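Local coordinates for protein sensor histidine kinase DcuS (Escherichia coli, PDB 3BY8) that senses C4-dicarboxylates such as malate through its periplasmic domain and, as a two-component histidine kinase, activates the response regulator DcuR by phosphorylation, at residues D84-L87 with K88-G92; P72-Q75 with R76-Q79. One frame throughout, in Å; residues are numbered along the deposited sequence.

Contact 1 (D84-L87 with K88-G92)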
loop_
_atom_site.group_PDB
_atom_site.type_symbol
_atom_site.label_atom_id
_atom_site.label_comp_id
_atom_site.label_asym_id
_atom_site.label_seq_id
_atom_site.Cartn_x
_atom_site.Cartn_y
_atom_site.Cartn_z
ATOM N N ASP A 84 -8.288 2.184 9.833
ATOM C CA ASP A 84 -7.631 1.603 10.997
ATOM C C ASP A 84 -6.879 0.317 10.681
ATOM O O ASP A 84 -6.110 -0.206 11.511
ATOM C CB ASP A 84 -8.650 1.356 12.112
ATOM C CG ASP A 84 -9.115 2.654 12.749
ATOM O OD1 ASP A 84 -8.389 3.674 12.635
ATOM O OD2 ASP A 84 -10.204 2.630 13.366
ATOM N N ASP A 85 -7.061 -0.184 9.458
ATOM C CA ASP A 85 -6.375 -1.403 9.090
ATOM C C ASP A 85 -4.871 -1.262 8.908
ATOM O O ASP A 85 -4.171 -2.266 8.887
ATOM C CB ASP A 85 -7.053 -2.117 7.894
ATOM C CG ASP A 85 -7.497 -1.183 6.750
ATOM O OD1 ASP A 85 -7.704 0.037 6.910
ATOM O OD2 ASP A 85 -7.696 -1.739 5.649
ATOM N N ILE A 86 -4.377 -0.028 8.859
ATOM C CA ILE A 86 -2.935 0.177 8.786
ATOM C C ILE A 86 -2.273 0.015 10.164
ATOM O O ILE A 86 -1.065 -0.209 10.266
ATOM C CB ILE A 86 -2.594 1.596 8.254
ATOM C CG1 ILE A 86 -1.104 1.677 7.901
ATOM C CG2 ILE A 86 -2.966 2.676 9.301
ATOM C CD1 ILE A 86 -0.736 2.884 7.048
ATOM N N LEU A 87 -3.066 0.113 11.234
ATOM C CA LEU A 87 -2.456 0.084 12.561
ATOM C C LEU A 87 -1.616 -1.148 12.881
ATOM O O LEU A 87 -0.514 -1.008 13.419
ATOM C CB LEU A 87 -3.523 0.335 13.640
ATOM C CG LEU A 87 -4.183 1.705 13.512
ATOM C CD1 LEU A 87 -5.445 1.740 14.390
ATOM C CD2 LEU A 87 -3.202 2.802 13.883
ATOM N N LYS A 88 -2.093 -2.348 12.552
ATOM C CA LYS A 88 -1.275 -3.528 12.818
ATOM C C LYS A 88 0.086 -3.421 12.097
ATOM O O LYS A 88 1.123 -3.802 12.637
ATOM C CB LYS A 88 -2.001 -4.798 12.351
ATOM C CG LYS A 88 -3.048 -5.322 13.325
ATOM C CD LYS A 88 -3.699 -6.614 12.817
ATOM C CE LYS A 88 -2.678 -7.721 12.624
ATOM N NZ LYS A 88 -3.301 -9.021 12.201
ATOM N N ALA A 89 0.070 -2.898 10.872
ATOM C CA ALA A 89 1.284 -2.783 10.088
ATOM C C ALA A 89 2.267 -1.781 10.655
ATOM O O ALA A 89 3.480 -1.937 10.438
ATOM C CB ALA A 89 0.937 -2.460 8.630
ATOM N N LEU A 90 1.782 -0.779 11.407
ATOM C CA LEU A 90 2.662 0.203 12.030
ATOM C C LEU A 90 3.346 -0.414 13.261
ATOM O O LEU A 90 4.169 0.241 13.880
ATOM C CB LEU A 90 1.863 1.446 12.416
ATOM C CG LEU A 90 1.498 2.275 11.180
ATOM C CD1 LEU A 90 0.431 3.286 11.588
ATOM C CD2 LEU A 90 2.735 2.962 10.603
ATOM N N ASN A 91 3.009 -1.671 13.559
ATOM C CA ASN A 91 3.625 -2.413 14.667
ATOM C C ASN A 91 4.347 -3.644 14.151
ATOM O O ASN A 91 4.493 -4.641 14.855
ATOM C CB ASN A 91 2.574 -2.825 15.689
ATOM C CG ASN A 91 1.959 -1.634 16.383
ATOM O OD1 ASN A 91 2.517 -1.109 17.355
ATOM N ND2 ASN A 91 0.828 -1.172 15.886
ATOM N N GLY A 92 4.771 -3.569 12.886
ATOM C CA GLY A 92 5.549 -4.639 12.289
ATOM C C GLY A 92 4.853 -5.893 11.825
ATOM O O GLY A 92 5.520 -6.895 11.523
HETATM O O HOH W 1 -4.971 -2.682 12.310
#
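The side-chain amide of N91 points its ND2 back to the carbonyl of L87. ND2 lies 2.8 Å from L87 O, donating with an N-H...O angle of 135°; it comes from above the carbonyl plane, and the oxygen in turn is tilted 19° out of the amide plane. This is a side-chain-to-main-chain hydrogen bond across four residues, made in a coiled turn of the periplasmic sensor domain, a single-Cache domain, within the long loop joining strands 58-63 and 95-99. L87 O also receives a second, weak bond from L90 N, so two donors share one oxygen. The stronger backbone bond of L90 runs from the same N to I86 O at 3.1 Å.

The apolar side is built by I86 and L90, whose side chains cross at a slant. With CG1 of I86 anti to the backbone N (chi1 -168°), its CG2 branch lies in the crowded position between the backbone N and the carbonyl carbon, and touches L90 CD1 from the side at 4.1 Å. L90 CD1 is also 4.3 Å from L87 CD2, so a single methyl touches both neighbours. I86, A89 and L90 pack on V123 of strand 120-129, and I86 and A89 also reach F110 of strand 106-114; the turn is thereby laid against the sheet. D85 points its CB away from 88-92: its carboxylate forms a salt bridge with R108, a malate-binding residue, and a hydrogen bond with N99, consistent with a second-shell part in holding R108.

At the start of the stretch a water takes the place of a direct bond between D84 and K88. It donates to D84 O at 2.8 Å and accepts from K88 N at 2.9 Å.

Contact 2 (P72-Q75 with R76-Q79)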
loop_
_atom_site.group_PDB
_atom_site.type_symbol
_atom_site.label_atom_id
_atom_site.label_comp_id
_atom_site.label_asym_id
_atom_site.label_seq_id
_atom_site.Cartn_x
_atom_site.Cartn_y
_atom_site.Cartn_z
ATOM N N PRO A 72 -3.416 7.429 -5.497
ATOM C CA PRO A 72 -3.882 7.731 -6.860
ATOM C C PRO A 72 -4.300 9.194 -7.012
ATOM O O PRO A 72 -4.222 9.740 -8.113
ATOM C CB PRO A 72 -5.053 6.777 -7.052
ATOM C CG PRO A 72 -4.637 5.583 -6.259
ATOM C CD PRO A 72 -4.040 6.190 -4.999
ATOM N N GLU A 73 -4.769 9.798 -5.920
ATOM C CA GLU A 73 -5.160 11.215 -5.868
ATOM C C GLU A 73 -3.970 11.930 -5.244
ATOM O O GLU A 73 -3.773 11.915 -4.020
ATOM C CB GLU A 73 -6.413 11.402 -5.009
ATOM C CG GLU A 73 -7.605 10.629 -5.545
ATOM C CD GLU A 73 -8.848 10.774 -4.680
ATOM O OE1 GLU A 73 -8.787 11.446 -3.621
ATOM O OE2 GLU A 73 -9.881 10.207 -5.088
ATOM N N ALA A 74 -3.170 12.572 -6.086
ATOM C CA ALA A 74 -1.966 13.241 -5.611
ATOM C C ALA A 74 -2.176 14.244 -4.495
ATOM O O ALA A 74 -1.284 14.474 -3.692
ATOM C CB ALA A 74 -1.228 13.895 -6.776
ATOM N N GLN A 75 -3.352 14.857 -4.426
ATOM C CA GLN A 75 -3.605 15.819 -3.358
ATOM C C GLN A 75 -3.539 15.187 -1.962
ATOM O O GLN A 75 -3.474 15.893 -0.956
ATOM C CB GLN A 75 -4.994 16.433 -3.526
ATOM C CG GLN A 75 -6.092 15.388 -3.364
ATOM C CD GLN A 75 -7.487 15.964 -3.427
ATOM O OE1 GLN A 75 -8.467 15.225 -3.459
ATOM N NE2 GLN A 75 -7.584 17.286 -3.448
ATOM N N ARG A 76 -3.559 13.860 -1.892
ATOM C CA ARG A 76 -3.553 13.212 -0.581
ATOM C C ARG A 76 -2.182 12.882 -0.045
ATOM O O ARG A 76 -2.030 12.403 1.083
ATOM C CB ARG A 76 -4.445 11.982 -0.629
ATOM C CG ARG A 76 -5.870 12.396 -0.969
ATOM C CD ARG A 76 -6.891 11.330 -0.728
ATOM N NE ARG A 76 -8.222 11.809 -1.108
ATOM C CZ ARG A 76 -8.958 12.665 -0.401
ATOM N NH1 ARG A 76 -8.524 13.167 0.751
ATOM N NH2 ARG A 76 -10.151 13.013 -0.857
ATOM N N ILE A 77 -1.178 13.147 -0.866
ATOM C CA ILE A 77 0.194 12.923 -0.456
ATOM C C ILE A 77 0.501 13.926 0.655
ATOM O O ILE A 77 0.134 15.103 0.579
ATOM C CB ILE A 77 1.124 13.108 -1.646
ATOM C CG1 ILE A 77 0.788 12.049 -2.687
ATOM C CG2 ILE A 77 2.589 13.022 -1.204
ATOM C CD1 ILE A 77 1.562 12.158 -3.948
ATOM N N GLY A 78 1.159 13.457 1.706
ATOM C CA GLY A 78 1.460 14.330 2.819
ATOM C C GLY A 78 0.408 14.398 3.915
ATOM O O GLY A 78 0.603 15.083 4.912
ATOM N N GLN A 79 -0.718 13.715 3.727
ATOM C CA GLN A 79 -1.778 13.685 4.722
ATOM C C GLN A 79 -1.844 12.282 5.336
ATOM O O GLN A 79 -1.318 11.318 4.752
ATOM C CB GLN A 79 -3.116 14.080 4.086
ATOM C CG GLN A 79 -3.030 15.480 3.457
ATOM C CD GLN A 79 -4.298 15.932 2.774
ATOM O OE1 GLN A 79 -4.990 15.140 2.134
ATOM N NE2 GLN A 79 -4.601 17.227 2.884
HETATM O O HOH W 2 -11.541 11.957 -2.875
#
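E73 reaches R76 twice, once through its backbone and once through its carboxylate, around a 3-10 turn that runs directly into a type II beta turn from R76 to Q79. E73 O accepts from R76 N at 2.9 Å. The extended glutamate and arginine run alongside each other in the same direction, and E73 OE1 meets R76 NE at 2.6 Å in a salt bridge. The oxygen is approached nearly along its C-O axis, with the carboxylate and guanidinium planes 39° apart. The same OE1 takes a hydrogen bond from a water that accepts from R76 NH2 at 2.7 Å, in the guanidinium plane, so the ion pair is closed into a ring.

A74 follows with the next 3-10 bond, its O accepting from I77 N at 3.1 Å, while A74 CB touches I77 CD1 at 4.3 Å. Q75 has CG between its own N and carbonyl carbon (chi1 65°), which brings the chain alongside R76 and sets OE1 over one face of the guanidinium, displaced from the centre. F102, a malate-binding residue, makes a cation-pi contact with the same arginine. Were R76 replaced by an alanine, the E73 carboxylate would probably lose its positive mate and F102 its cation-pi partner.

Beyond, R76 O also accepts a hydrogen bond from NH1 of R68, another malate-binding residue. G78, with phi 90°, occupies the third turn position, where a CB would run into the carbonyl O of I77. The type II turn is closed by Q79 N, 3.2 Å from R76 O.

Contacts 1 and 2 sit in series on one long connection, between strands 58-63 and 95-99, with contact 2 finished before contact 1 begins. Their centres are 20 Å apart and their nearest atoms about 9 Å, so they do not touch; the malate pocket is what relates them. The D85 side chain of contact 1 is about 6 Å from the bound ligand, and that of R76 in contact 2 about 5 Å. Each borders a different set of binding residues: R108 beside 84-92, and R68, H71 and F102 beside 72-79. K82, itself a malate-binding residue, lies on the chain between them.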